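Local coordinates for protein Pbp related beta-lactamase (Pyrococcus abyssi, PDB 2QMI) that probably hydrolyses peptides as a serine peptidase of the penicillin-binding protein and beta-lactamase family, working within a self-compartmentalizing octamer, at residues A15-P20 against G331-Y336; T53-G58 against A324-S329; S109-L114 against E147-A152; R359-K364 against L408-I413. All blocks are in the same frame, centred on the assembly; numbering follows the deposited sequence.

Contacts 1, 2 and 3 belong to the beta-lactamase-like part of the chain, and contact 4 to the octamerisation domain. Contacts 1 and 2 touch, with centres 12 Å apart: Tyr-332 N lies 3.2 Å from Glu-327 OE2, a probable hydrogen bond. Contact 1 also meets contact 4 through a salt bridge of 2.8 Å between Glu-16 OE1 and Lys-364 NZ, which ties the two domains together. Contact 3 lies apart, its centre 34 Å from that of contact 1, and packs against another subunit. Ile-57 of contact 2 and Ser-113 of contact 3 come near, without touching, the probable SxxK active-site group with Ser-59 and Lys-62.

Contact 1 of 4, residues A15-P20 against G331-Y336; sequences AERKVP and GYPPSY
A water joins Gly-331 O to Arg-17 O. It donates to Arg-17 O at 2.8 Å and also to Gly-331 O at 3.3 Å, so it bridges the two backbones. Arg-17 NE lies 3.1 Å from Gly-331 O, and Arg-17 CB is also close to this oxygen. The arginine chain folds over this oxygen: it bends at chi2 (-73°) and again at chi3 (-76°). The guanidinium then stands almost square to the ring of Tyr-332, with the two planes 89° apart. One face of the guanidinium receives the edge of the ring, where Arg-17 NH2 is 3.4 Å from Tyr-332 CD1. This is not a face stack on the tyrosine. Pro-333 CD lies over one face of the same ring, toward its rim. Val-19 adds an apolar touch, its CG2 4.1 Å from Tyr-332 CB. The same methyl is 3.9 Å from Gly-331 CA. Val-19 O accepts a hydrogen bond from Trp-130 NE1 of a second subunit. Lys-18, with positive phi, is the C-prime residue of a Schellman motif that ends helix 3-16. Pro-333 stands at the N-cap position of helix 334-345. The contact thus joins the end of the N-terminal helix to the start of helix 334-345, the C-terminal helix of the beta-lactamase fold, and the two helices pack together beside the sheet of that fold.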
loop_
_atom_site.group_PDB
_atom_site.type_symbol
_atom_site.label_atom_id
_atom_site.label_comp_id
_atom_site.label_asym_id
_atom_site.label_seq_id
_atom_site.Cartn_x
_atom_site.Cartn_y
_atom_site.Cartn_z
ATOM N N ALA A 15 -19.089 26.523 -10.867
ATOM C CA ALA A 15 -19.227 25.629 -9.724
ATOM C C ALA A 15 -19.036 24.180 -10.188
ATOM O O ALA A 15 -18.199 23.445 -9.670
ATOM C CB ALA A 15 -20.600 25.796 -9.097
ATOM N N GLU A 16 -19.815 23.787 -11.187
ATOM C CA GLU A 16 -19.765 22.435 -11.728
ATOM C C GLU A 16 -18.412 21.982 -12.268
ATOM O O GLU A 16 -17.976 20.864 -12.000
ATOM C CB GLU A 16 -20.817 22.282 -12.832
ATOM C CG GLU A 16 -20.497 21.179 -13.831
ATOM C CD GLU A 16 -21.415 21.201 -15.039
ATOM O OE1 GLU A 16 -22.634 21.005 -14.844
ATOM O OE2 GLU A 16 -20.918 21.412 -16.176
ATOM N N ARG A 17 -17.748 22.838 -13.034
ATOM C CA ARG A 17 -16.467 22.466 -13.633
ATOM C C ARG A 17 -15.273 22.964 -12.823
ATOM O O ARG A 17 -14.122 22.891 -13.274
ATOM C CB ARG A 17 -16.411 23.000 -15.077
ATOM C CG ARG A 17 -17.596 22.561 -15.957
ATOM C CD ARG A 17 -17.512 21.074 -16.346
ATOM N NE ARG A 17 -16.517 20.849 -17.395
ATOM C CZ ARG A 17 -16.790 20.855 -18.698
ATOM N NH1 ARG A 17 -15.817 20.656 -19.583
ATOM N NH2 ARG A 17 -18.045 21.023 -19.116
ATOM N N LYS A 18 -15.561 23.460 -11.622
ATOM C CA LYS A 18 -14.552 23.994 -10.714
ATOM C C LYS A 18 -13.612 25.017 -11.352
ATOM O O LYS A 18 -12.394 24.814 -11.394
ATOM C CB LYS A 18 -13.729 22.863 -10.089
ATOM C CG LYS A 18 -12.940 23.323 -8.861
ATOM C CD LYS A 18 -12.601 22.181 -7.905
ATOM C CE LYS A 18 -12.108 22.739 -6.568
ATOM N NZ LYS A 18 -11.764 21.695 -5.564
ATOM N N VAL A 19 -14.176 26.118 -11.845
ATOM C CA VAL A 19 -13.376 27.176 -12.458
ATOM C C VAL A 19 -13.178 28.280 -11.412
ATOM O O VAL A 19 -14.135 28.719 -10.781
ATOM C CB VAL A 19 -14.074 27.774 -13.710
ATOM C CG1 VAL A 19 -13.156 28.786 -14.382
ATOM C CG2 VAL A 19 -14.450 26.659 -14.689
ATOM N N PRO A 20 -11.930 28.737 -11.220
ATOM C CA PRO A 20 -11.593 29.786 -10.246
ATOM C C PRO A 20 -12.236 31.157 -10.513
ATOM O O PRO A 20 -12.948 31.690 -9.665
ATOM C CB PRO A 20 -10.064 29.857 -10.322
ATOM C CG PRO A 20 -9.662 28.498 -10.874
ATOM C CD PRO A 20 -10.722 28.266 -11.915
ATOM N N GLY A 331 -11.234 24.804 -17.154
ATOM C CA GLY A 331 -12.344 24.038 -16.613
ATOM C C GLY A 331 -13.577 24.008 -17.502
ATOM O O GLY A 331 -14.265 22.988 -17.583
ATOM N N TYR A 332 -13.874 25.134 -18.146
ATOM C CA TYR A 332 -15.019 25.223 -19.044
ATOM C C TYR A 332 -14.647 26.093 -20.251
ATOM O O TYR A 332 -14.148 27.206 -20.091
ATOM C CB TYR A 332 -16.222 25.818 -18.318
ATOM C CG TYR A 332 -17.505 25.652 -19.086
ATOM C CD1 TYR A 332 -18.057 24.386 -19.294
ATOM C CD2 TYR A 332 -18.147 26.751 -19.644
ATOM C CE1 TYR A 332 -19.220 24.223 -20.050
ATOM C CE2 TYR A 332 -19.305 26.601 -20.399
ATOM C CZ TYR A 332 -19.838 25.341 -20.603
ATOM O OH TYR A 332 -20.974 25.201 -21.378
ATOM N N PRO A 333 -14.903 25.598 -21.474
ATOM C CA PRO A 333 -14.584 26.327 -22.709
ATOM C C PRO A 333 -15.134 27.749 -22.793
ATOM O O PRO A 333 -16.345 27.956 -22.830
ATOM C CB PRO A 333 -15.165 25.430 -23.804
ATOM C CG PRO A 333 -15.175 24.061 -23.172
ATOM C CD PRO A 333 -15.634 24.358 -21.777
ATOM N N PRO A 334 -14.243 28.750 -22.827
ATOM C CA PRO A 334 -14.673 30.150 -22.914
ATOM C C PRO A 334 -15.558 30.385 -24.141
ATOM O O PRO A 334 -16.484 31.197 -24.103
ATOM C CB PRO A 334 -13.351 30.911 -23.006
ATOM C CG PRO A 334 -12.410 30.040 -22.227
ATOM C CD PRO A 334 -12.777 28.658 -22.713
ATOM N N SER A 335 -15.265 29.673 -25.229
ATOM C CA SER A 335 -16.038 29.819 -26.456
ATOM C C SER A 335 -17.515 29.521 -26.205
ATOM O O SER A 335 -18.389 30.213 -26.723
ATOM C CB SER A 335 -15.498 28.888 -27.543
ATOM O OG SER A 335 -15.750 27.534 -27.220
ATOM N N TYR A 336 -17.785 28.494 -25.401
ATOM C CA TYR A 336 -19.155 28.110 -25.063
ATOM C C TYR A 336 -19.866 29.258 -24.355
ATOM O O TYR A 336 -21.025 29.568 -24.651
ATOM C CB TYR A 336 -19.145 26.858 -24.180
ATOM C CG TYR A 336 -18.731 25.595 -24.912
ATOM C CD1 TYR A 336 -18.285 25.645 -26.229
ATOM C CD2 TYR A 336 -18.786 24.351 -24.283
ATOM C CE1 TYR A 336 -17.908 24.495 -26.904
ATOM C CE2 TYR A 336 -18.409 23.187 -24.951
ATOM C CZ TYR A 336 -17.973 23.271 -26.259
ATOM O OH TYR A 336 -17.616 22.135 -26.938
HETATM O O HOH W 1 -13.408 20.964 -15.166
#

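Contact 2 of 4, residues T53-G58 against A324-S329; sequences TIYGIG and AVLENS
Tyr-55 reaches across to Leu-326 and lays its ring along the end of strand 321-327. Its CB starts the contact, 4.0 Å from Leu-326 CD1. The ring then passes over the leucine. Tyr-55 CD2 is 3.5 Å from Leu-326 CB and 3.6 Å from Leu-326 CD1. Leu-326 CB sits over one ring face, 3.8 Å from the centroid of Tyr-55 and 25° off the ring normal. This is a CH-pi contact, displaced toward the rim. The CD1 and CE1 atoms follow the backbone onward, on the same side of the ring plane. Tyr-55 CD1 is 3.6 Å from Glu-327 C, and Tyr-55 CE1 is 3.6 Å from Asn-328 N. Near the tip, CZ comes within contact distance of Leu-326 O. The hydroxyl goes beyond the strand and is hydrogen-bonded to Ser-49 OG and Ser-23 OG. Chi1 of -54° sets CG opposite the carbonyl carbon and turns the ring toward the strand.

Leu-326 has a second partner. Its CD2 meets Ile-57 CG2 at 4.0 Å, while the longer branch of the isoleucine leads away. Val-241 and Leu-244 of helix 241-252 also pack on Leu-326. Asn-328 places OD1 near the tyrosine ring, but its ND2 is bonded to Arg-41 O.

Strand 55-56 pairs with strand 238-239, and its tyrosine packs on both side chain and backbone of the large sheet's strand 321-327. All six touching residues are buried. The segments are held to each other by van der Waals and CH-pi contact, and the Tyr-55 hydroxyl and Asn-328 ND2 find their partners outside the two segments.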
loop_
_atom_site.group_PDB
_atom_site.type_symbol
_atom_site.label_atom_id
_atom_site.label_comp_id
_atom_site.label_asym_id
_atom_site.label_seq_id
_atom_site.Cartn_x
_atom_site.Cartn_y
_atom_site.Cartn_z
ATOM N N THR A 53 -9.097 42.616 -14.658
ATOM C CA THR A 53 -8.112 41.543 -14.461
ATOM C C THR A 53 -7.469 41.025 -15.751
ATOM O O THR A 53 -8.128 40.828 -16.773
ATOM C CB THR A 53 -8.716 40.353 -13.646
ATOM O OG1 THR A 53 -7.758 39.283 -13.560
ATOM C CG2 THR A 53 -9.958 39.839 -14.295
ATOM N N ILE A 54 -6.163 40.815 -15.683
ATOM C CA ILE A 54 -5.389 40.350 -16.819
ATOM C C ILE A 54 -5.132 38.840 -16.818
ATOM O O ILE A 54 -4.738 38.265 -15.805
ATOM C CB ILE A 54 -4.051 41.127 -16.877
ATOM C CG1 ILE A 54 -4.318 42.523 -17.454
ATOM C CG2 ILE A 54 -3.018 40.372 -17.691
ATOM C CD1 ILE A 54 -3.135 43.451 -17.413
ATOM N N TYR A 55 -5.372 38.216 -17.974
ATOM C CA TYR A 55 -5.171 36.780 -18.166
ATOM C C TYR A 55 -4.337 36.579 -19.422
ATOM O O TYR A 55 -4.151 37.506 -20.209
ATOM C CB TYR A 55 -6.493 36.047 -18.418
ATOM C CG TYR A 55 -7.601 36.241 -17.416
ATOM C CD1 TYR A 55 -8.016 35.188 -16.598
ATOM C CD2 TYR A 55 -8.304 37.443 -17.353
ATOM C CE1 TYR A 55 -9.113 35.326 -15.747
ATOM C CE2 TYR A 55 -9.399 37.595 -16.510
ATOM C CZ TYR A 55 -9.802 36.537 -15.708
ATOM O OH TYR A 55 -10.884 36.696 -14.870
ATOM N N GLY A 56 -3.853 35.357 -19.616
ATOM C CA GLY A 56 -3.111 35.059 -20.825
ATOM C C GLY A 56 -4.198 34.788 -21.854
ATOM O O GLY A 56 -5.259 34.273 -21.493
ATOM N N ILE A 57 -3.971 35.115 -23.122
ATOM C CA ILE A 57 -5.018 34.886 -24.112
ATOM C C ILE A 57 -4.703 33.784 -25.111
ATOM O O ILE A 57 -5.556 33.409 -25.912
ATOM C CB ILE A 57 -5.362 36.191 -24.883
ATOM C CG1 ILE A 57 -4.220 36.579 -25.823
ATOM C CG2 ILE A 57 -5.622 37.315 -23.893
ATOM C CD1 ILE A 57 -4.570 37.733 -26.749
ATOM N N GLY A 58 -3.480 33.266 -25.057
ATOM C CA GLY A 58 -3.088 32.205 -25.967
ATOM C C GLY A 58 -3.204 32.530 -27.446
ATOM O O GLY A 58 -2.900 33.635 -27.879
ATOM N N ALA A 324 -15.907 38.905 -25.603
ATOM C CA ALA A 324 -14.586 38.504 -25.162
ATOM C C ALA A 324 -14.749 37.836 -23.802
ATOM O O ALA A 324 -15.393 38.391 -22.907
ATOM C CB ALA A 324 -13.674 39.715 -25.048
ATOM N N VAL A 325 -14.180 36.639 -23.668
ATOM C CA VAL A 325 -14.225 35.869 -22.427
ATOM C C VAL A 325 -12.829 35.339 -22.065
ATOM O O VAL A 325 -12.164 34.691 -22.883
ATOM C CB VAL A 325 -15.181 34.660 -22.549
ATOM C CG1 VAL A 325 -15.212 33.872 -21.235
ATOM C CG2 VAL A 325 -16.575 35.132 -22.917
ATOM N N LEU A 326 -12.386 35.623 -20.844
ATOM C CA LEU A 326 -11.087 35.153 -20.379
ATOM C C LEU A 326 -11.297 34.261 -19.157
ATOM O O LEU A 326 -12.195 34.505 -18.355
ATOM C CB LEU A 326 -10.173 36.338 -20.043
ATOM C CG LEU A 326 -9.734 37.147 -21.267
ATOM C CD1 LEU A 326 -8.776 38.253 -20.857
ATOM C CD2 LEU A 326 -9.074 36.212 -22.272
ATOM N N GLU A 327 -10.468 33.234 -19.019
ATOM C CA GLU A 327 -10.607 32.298 -17.916
ATOM C C GLU A 327 -9.301 31.877 -17.238
ATOM O O GLU A 327 -8.283 31.653 -17.890
ATOM C CB GLU A 327 -11.356 31.053 -18.402
ATOM C CG GLU A 327 -11.789 30.108 -17.294
ATOM C CD GLU A 327 -12.532 28.900 -17.832
ATOM O OE1 GLU A 327 -13.440 29.095 -18.677
ATOM O OE2 GLU A 327 -12.211 27.763 -17.404
ATOM N N ASN A 328 -9.393 31.746 -15.918
ATOM C CA ASN A 328 -8.315 31.375 -15.003
ATOM C C ASN A 328 -7.909 29.900 -15.011
ATOM O O ASN A 328 -7.252 29.440 -14.082
ATOM C CB ASN A 328 -8.742 31.743 -13.580
ATOM C CG ASN A 328 -7.712 32.557 -12.872
ATOM O OD1 ASN A 328 -6.755 33.008 -13.493
ATOM N ND2 ASN A 328 -7.892 32.771 -11.572
ATOM N N SER A 329 -8.316 29.165 -16.041
ATOM C CA SER A 329 -8.005 27.740 -16.159
ATOM C C SER A 329 -8.665 27.213 -17.429
ATOM O O SER A 329 -9.029 27.998 -18.307
ATOM C CB SER A 329 -8.532 26.968 -14.937
ATOM O OG SER A 329 -9.937 27.131 -14.793
#

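Contact 3 of 4, residues S109-L114 against E147-A152; sequences SGIPSL and EKWAVA
Gly-110 and Val-151 form the main backbone link between these two loops. Val-151 N donates to Gly-110 O at 2.9 Å, nearly straight at 171°. The same oxygen takes a weak second bond from Ala-152 N at 3.4 Å. Gly-110 CA faces Ala-152 O at 3.4 Å, a CA-H...O contact. One side-chain bond is added: Trp-149 NE1 donates to Ser-113 O at 3.3 Å, bent to 148°. The indole reaches this oxygen from above the carbonyl plane, not along a lone pair. Within the first loop, Ser-109 OG accepts from Ile-111 N in an ST turn.

The apolar contacts gather on the five-membered end of the indole. Pro-112 CG is 3.3 Å from Trp-149 CD1, and Leu-114 CD2 is 3.6 Å from that carbon. Ile-111 CG2 lies at the ring edge, near its plane. Ile-111 CG1 turns instead to Ala-150 CB, 3.7 Å away. A chi1 of -164° swings the indole away from the backbone N and at the other loop.

Arg-443 of a third subunit forms a cation-pi pair with Trp-149 and donates a hydrogen bond from NH1 to Trp-149 O, so these joined loops also form part of a subunit interface. The loop 109-114 leads from helix 101-105 to helix 116-124. Its partner lies between helices 136-142 and 162-176.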
loop_
_atom_site.group_PDB
_atom_site.type_symbol
_atom_site.label_atom_id
_atom_site.label_comp_id
_atom_site.label_asym_id
_atom_site.label_seq_id
_atom_site.Cartn_x
_atom_site.Cartn_y
_atom_site.Cartn_z
ATOM N N SER A 109 0.595 24.806 -44.921
ATOM C CA SER A 109 1.931 24.503 -45.428
ATOM C C SER A 109 2.069 23.045 -45.872
ATOM O O SER A 109 2.912 22.715 -46.713
ATOM C CB SER A 109 2.993 24.806 -44.368
ATOM O OG SER A 109 2.870 23.949 -43.250
ATOM N N GLY A 110 1.236 22.178 -45.302
ATOM C CA GLY A 110 1.284 20.767 -45.641
ATOM C C GLY A 110 2.049 19.991 -44.589
ATOM O O GLY A 110 2.146 18.768 -44.641
ATOM N N ILE A 111 2.595 20.721 -43.625
ATOM C CA ILE A 111 3.361 20.131 -42.541
ATOM C C ILE A 111 2.483 19.969 -41.307
ATOM O O ILE A 111 1.993 20.949 -40.745
ATOM C CB ILE A 111 4.563 21.022 -42.180
ATOM C CG1 ILE A 111 5.408 21.271 -43.427
ATOM C CG2 ILE A 111 5.408 20.355 -41.104
ATOM C CD1 ILE A 111 6.509 22.295 -43.234
ATOM N N PRO A 112 2.258 18.723 -40.873
ATOM C CA PRO A 112 1.420 18.543 -39.687
ATOM C C PRO A 112 2.117 19.113 -38.453
ATOM O O PRO A 112 3.330 19.350 -38.454
ATOM C CB PRO A 112 1.219 17.036 -39.629
ATOM C CG PRO A 112 2.483 16.507 -40.231
ATOM C CD PRO A 112 2.736 17.431 -41.396
ATOM N N SER A 113 1.335 19.333 -37.405
ATOM C CA SER A 113 1.838 19.909 -36.179
ATOM C C SER A 113 3.021 19.210 -35.541
ATOM O O SER A 113 3.152 17.987 -35.578
ATOM C CB SER A 113 0.711 20.000 -35.154
ATOM O OG SER A 113 1.216 20.278 -33.859
ATOM N N LEU A 114 3.897 20.016 -34.965
ATOM C CA LEU A 114 5.028 19.492 -34.235
ATOM C C LEU A 114 4.410 19.618 -32.838
ATOM O O LEU A 114 3.647 20.544 -32.587
ATOM C CB LEU A 114 6.249 20.418 -34.383
ATOM C CG LEU A 114 6.596 20.986 -35.774
ATOM C CD1 LEU A 114 7.855 21.854 -35.664
ATOM C CD2 LEU A 114 6.806 19.864 -36.785
ATOM N N GLU A 147 10.531 20.495 -42.745
ATOM C CA GLU A 147 10.170 20.225 -44.129
ATOM C C GLU A 147 10.005 18.717 -44.343
ATOM O O GLU A 147 9.109 18.286 -45.063
ATOM C CB GLU A 147 11.231 20.776 -45.085
ATOM C CG GLU A 147 10.976 20.401 -46.529
ATOM C CD GLU A 147 12.114 20.789 -47.454
ATOM O OE1 GLU A 147 12.243 21.994 -47.785
ATOM O OE2 GLU A 147 12.879 19.880 -47.842
ATOM N N LYS A 148 10.867 17.924 -43.710
ATOM C CA LYS A 148 10.819 16.465 -43.831
ATOM C C LYS A 148 9.579 15.871 -43.171
ATOM O O LYS A 148 9.299 14.677 -43.308
ATOM C CB LYS A 148 12.044 15.821 -43.175
ATOM C CG LYS A 148 13.385 16.214 -43.740
ATOM C CD LYS A 148 14.472 15.303 -43.171
ATOM C CE LYS A 148 15.862 15.718 -43.618
ATOM N NZ LYS A 148 16.321 16.957 -42.927
ATOM N N TRP A 149 8.847 16.708 -42.448
ATOM C CA TRP A 149 7.654 16.284 -41.730
ATOM C C TRP A 149 6.382 16.392 -42.582
ATOM O O TRP A 149 5.386 15.721 -42.306
ATOM C CB TRP A 149 7.524 17.136 -40.469
ATOM C CG TRP A 149 6.582 16.613 -39.433
ATOM C CD1 TRP A 149 5.474 17.243 -38.947
ATOM C CD2 TRP A 149 6.713 15.396 -38.684
ATOM N NE1 TRP A 149 4.912 16.502 -37.938
ATOM C CE2 TRP A 149 5.652 15.361 -37.757
ATOM C CE3 TRP A 149 7.629 14.333 -38.705
ATOM C CZ2 TRP A 149 5.475 14.303 -36.857
ATOM C CZ3 TRP A 149 7.454 13.281 -37.809
ATOM C CH2 TRP A 149 6.384 13.275 -36.897
ATOM N N ALA A 150 6.430 17.233 -43.615
ATOM C CA ALA A 150 5.295 17.462 -44.509
ATOM C C ALA A 150 4.665 16.164 -45.021
ATOM O O ALA A 150 5.348 15.152 -45.180
ATOM C CB ALA A 150 5.730 18.324 -45.684
ATOM N N VAL A 151 3.360 16.206 -45.274
ATOM C CA VAL A 151 2.631 15.042 -45.766
ATOM C C VAL A 151 1.834 15.378 -47.027
ATOM O O VAL A 151 1.432 14.483 -47.767
ATOM C CB VAL A 151 1.672 14.502 -44.699
ATOM C CG1 VAL A 151 2.464 14.037 -43.493
ATOM C CG2 VAL A 151 0.675 15.586 -44.298
ATOM N N ALA A 152 1.612 16.669 -47.267
ATOM C CA ALA A 152 0.886 17.109 -48.457
ATOM C C ALA A 152 1.562 18.363 -49.013
ATOM O O ALA A 152 2.386 18.978 -48.335
ATOM C CB ALA A 152 -0.580 17.406 -48.108
#

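Contact 4 of 4, residues R359-K364 against L408-I413; sequences RERILK and LEEDFI
Arg-361 and Glu-410 make the charged part of this contact. Arg-361 approaches end-on, with NH1 and NH2 both directed at one oxygen. Glu-410 OE2 accepts from NH2 of Arg-361 at 2.9 Å and from its NH1 at 3.0 Å, on the syn side. A weak bond of 3.1 Å joins Arg-361 NH1 to Glu-410 OE1. OE2 lies in the guanidinium plane, and the two groups are nearly coplanar, 23° apart. The glutamate chain is bent at chi2 (-68°), which brings its carboxylate back over the helix. Ile-362 crosses it at about a right angle, with CD1 against the carboxylate.

Apolar contacts fill the rest. Ile-362 CG2 meets Ile-413 CD1 at 3.5 Å. Leu-363 CD2 approaches Ile-413 CD1 from another side, 4.1 Å away. Leu-408 CD2 packs on the aliphatic part of Arg-359, 3.4 Å from its CG, while the arginine head forms a salt bridge with Asp-386.

On the helix face turned away from the hairpin, Lys-364 NZ and Glu-360 OE1 form a salt bridge of 2.7 Å. Glu-360 OE1 also pairs with Lys-13 NZ.

Residues 409-412 form the tight turn between strands 400-408 and 412-419. These are neighbouring strands of the closed eight-stranded antiparallel barrel. Helix 355-364 comes just before the first barrel strand, 368-371, and packs against this turn and the strand ends beside it.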
loop_
_atom_site.group_PDB
_atom_site.type_symbol
_atom_site.label_atom_id
_atom_site.label_comp_id
_atom_site.label_asym_id
_atom_site.label_seq_id
_atom_site.Cartn_x
_atom_site.Cartn_y
_atom_site.Cartn_z
ATOM N N ARG A 359 -26.862 18.883 -25.256
ATOM C CA ARG A 359 -26.265 17.554 -25.273
ATOM C C ARG A 359 -25.642 17.228 -23.913
ATOM O O ARG A 359 -25.761 16.106 -23.425
ATOM C CB ARG A 359 -25.217 17.475 -26.390
ATOM C CG ARG A 359 -24.413 16.177 -26.445
ATOM C CD ARG A 359 -23.837 15.954 -27.852
ATOM N NE ARG A 359 -23.030 17.080 -28.327
ATOM C CZ ARG A 359 -21.783 17.326 -27.937
ATOM N NH1 ARG A 359 -21.193 16.521 -27.061
ATOM N NH2 ARG A 359 -21.122 18.374 -28.425
ATOM N N GLU A 360 -24.995 18.210 -23.289
ATOM C CA GLU A 360 -24.373 17.985 -21.987
ATOM C C GLU A 360 -25.417 17.741 -20.906
ATOM O O GLU A 360 -25.226 16.900 -20.024
ATOM C CB GLU A 360 -23.524 19.180 -21.566
ATOM C CG GLU A 360 -22.693 18.912 -20.311
ATOM C CD GLU A 360 -22.528 20.144 -19.440
ATOM O OE1 GLU A 360 -23.554 20.589 -18.870
ATOM O OE2 GLU A 360 -21.382 20.662 -19.326
ATOM N N ARG A 361 -26.510 18.501 -20.966
ATOM C CA ARG A 361 -27.583 18.376 -19.987
ATOM C C ARG A 361 -28.323 17.053 -20.140
ATOM O O ARG A 361 -28.594 16.379 -19.152
ATOM C CB ARG A 361 -28.578 19.538 -20.123
ATOM C CG ARG A 361 -29.768 19.437 -19.171
ATOM C CD ARG A 361 -30.659 20.682 -19.233
ATOM N NE ARG A 361 -30.949 21.072 -20.614
ATOM C CZ ARG A 361 -31.768 20.417 -21.429
ATOM N NH1 ARG A 361 -32.401 19.334 -21.008
ATOM N NH2 ARG A 361 -31.937 20.833 -22.679
ATOM N N ILE A 362 -28.644 16.683 -21.377
ATOM C CA ILE A 362 -29.351 15.428 -21.636
ATOM C C ILE A 362 -28.503 14.211 -21.256
ATOM O O ILE A 362 -29.002 13.270 -20.648
ATOM C CB ILE A 362 -29.770 15.307 -23.127
ATOM C CG1 ILE A 362 -30.652 16.501 -23.526
ATOM C CG2 ILE A 362 -30.525 14.007 -23.355
ATOM C CD1 ILE A 362 -31.778 16.782 -22.553
ATOM N N LEU A 363 -27.220 14.232 -21.609
ATOM C CA LEU A 363 -26.324 13.125 -21.285
ATOM C C LEU A 363 -26.135 12.943 -19.782
ATOM O O LEU A 363 -25.962 11.814 -19.310
ATOM C CB LEU A 363 -24.961 13.336 -21.933
ATOM C CG LEU A 363 -24.928 13.210 -23.457
ATOM C CD1 LEU A 363 -23.586 13.728 -23.986
ATOM C CD2 LEU A 363 -25.159 11.749 -23.861
ATOM N N LYS A 364 -26.153 14.043 -19.029
ATOM C CA LYS A 364 -25.980 13.947 -17.579
ATOM C C LYS A 364 -27.058 13.073 -16.959
ATOM O O LYS A 364 -26.839 12.452 -15.924
ATOM C CB LYS A 364 -26.037 15.323 -16.907
ATOM C CG LYS A 364 -24.734 16.112 -16.901
ATOM C CD LYS A 364 -24.682 17.041 -15.668
ATOM C CE LYS A 364 -23.506 18.019 -15.704
ATOM N NZ LYS A 364 -23.742 19.159 -16.639
ATOM N N LEU A 408 -30.025 12.177 -30.149
ATOM C CA LEU A 408 -30.279 12.795 -28.848
ATOM C C LEU A 408 -31.554 13.614 -28.804
ATOM O O LEU A 408 -31.792 14.473 -29.649
ATOM C CB LEU A 408 -29.129 13.702 -28.426
ATOM C CG LEU A 408 -27.869 13.047 -27.879
ATOM C CD1 LEU A 408 -27.113 12.387 -29.015
ATOM C CD2 LEU A 408 -27.010 14.102 -27.212
ATOM N N GLU A 409 -32.364 13.344 -27.793
ATOM C CA GLU A 409 -33.614 14.047 -27.584
ATOM C C GLU A 409 -33.756 14.117 -26.074
ATOM O O GLU A 409 -33.036 13.425 -25.355
ATOM C CB GLU A 409 -34.775 13.273 -28.228
ATOM C CG GLU A 409 -34.613 13.135 -29.752
ATOM C CD GLU A 409 -35.728 12.340 -30.424
ATOM O OE1 GLU A 409 -36.003 11.200 -29.989
ATOM O OE2 GLU A 409 -36.323 12.852 -31.406
ATOM N N GLU A 410 -34.668 14.961 -25.603
ATOM C CA GLU A 410 -34.908 15.157 -24.173
ATOM C C GLU A 410 -35.238 13.906 -23.371
ATOM O O GLU A 410 -34.840 13.776 -22.216
ATOM C CB GLU A 410 -36.058 16.155 -23.973
ATOM C CG GLU A 410 -35.706 17.605 -24.233
ATOM C CD GLU A 410 -34.741 18.159 -23.209
ATOM O OE1 GLU A 410 -34.958 17.918 -21.996
ATOM O OE2 GLU A 410 -33.771 18.847 -23.611
ATOM N N ASP A 411 -35.988 12.999 -23.981
ATOM C CA ASP A 411 -36.440 11.777 -23.316
ATOM C C ASP A 411 -35.873 10.522 -23.952
ATOM O O ASP A 411 -36.214 9.409 -23.535
ATOM C CB ASP A 411 -37.953 11.707 -23.429
ATOM C CG ASP A 411 -38.408 11.816 -24.874
ATOM O OD1 ASP A 411 -37.967 12.778 -25.541
ATOM O OD2 ASP A 411 -39.178 10.952 -25.356
ATOM N N PHE A 412 -35.016 10.688 -24.955
ATOM C CA PHE A 412 -34.479 9.533 -25.665
ATOM C C PHE A 412 -33.077 9.739 -26.229
ATOM O O PHE A 412 -32.813 10.737 -26.904
ATOM C CB PHE A 412 -35.440 9.194 -26.812
ATOM C CG PHE A 412 -35.065 7.972 -27.591
ATOM C CD1 PHE A 412 -35.088 6.713 -26.993
ATOM C CD2 PHE A 412 -34.705 8.073 -28.928
ATOM C CE1 PHE A 412 -34.756 5.567 -27.723
ATOM C CE2 PHE A 412 -34.371 6.936 -29.669
ATOM C CZ PHE A 412 -34.396 5.679 -29.065
ATOM N N ILE A 413 -32.187 8.788 -25.957
ATOM C CA ILE A 413 -30.822 8.829 -26.470
ATOM C C ILE A 413 -30.502 7.466 -27.087
ATOM O O ILE A 413 -30.565 6.445 -26.406
ATOM C CB ILE A 413 -29.781 9.109 -25.355
ATOM C CG1 ILE A 413 -30.037 10.482 -24.731
ATOM C CG2 ILE A 413 -28.362 9.050 -25.935
ATOM C CD1 ILE A 413 -29.169 10.769 -23.532
#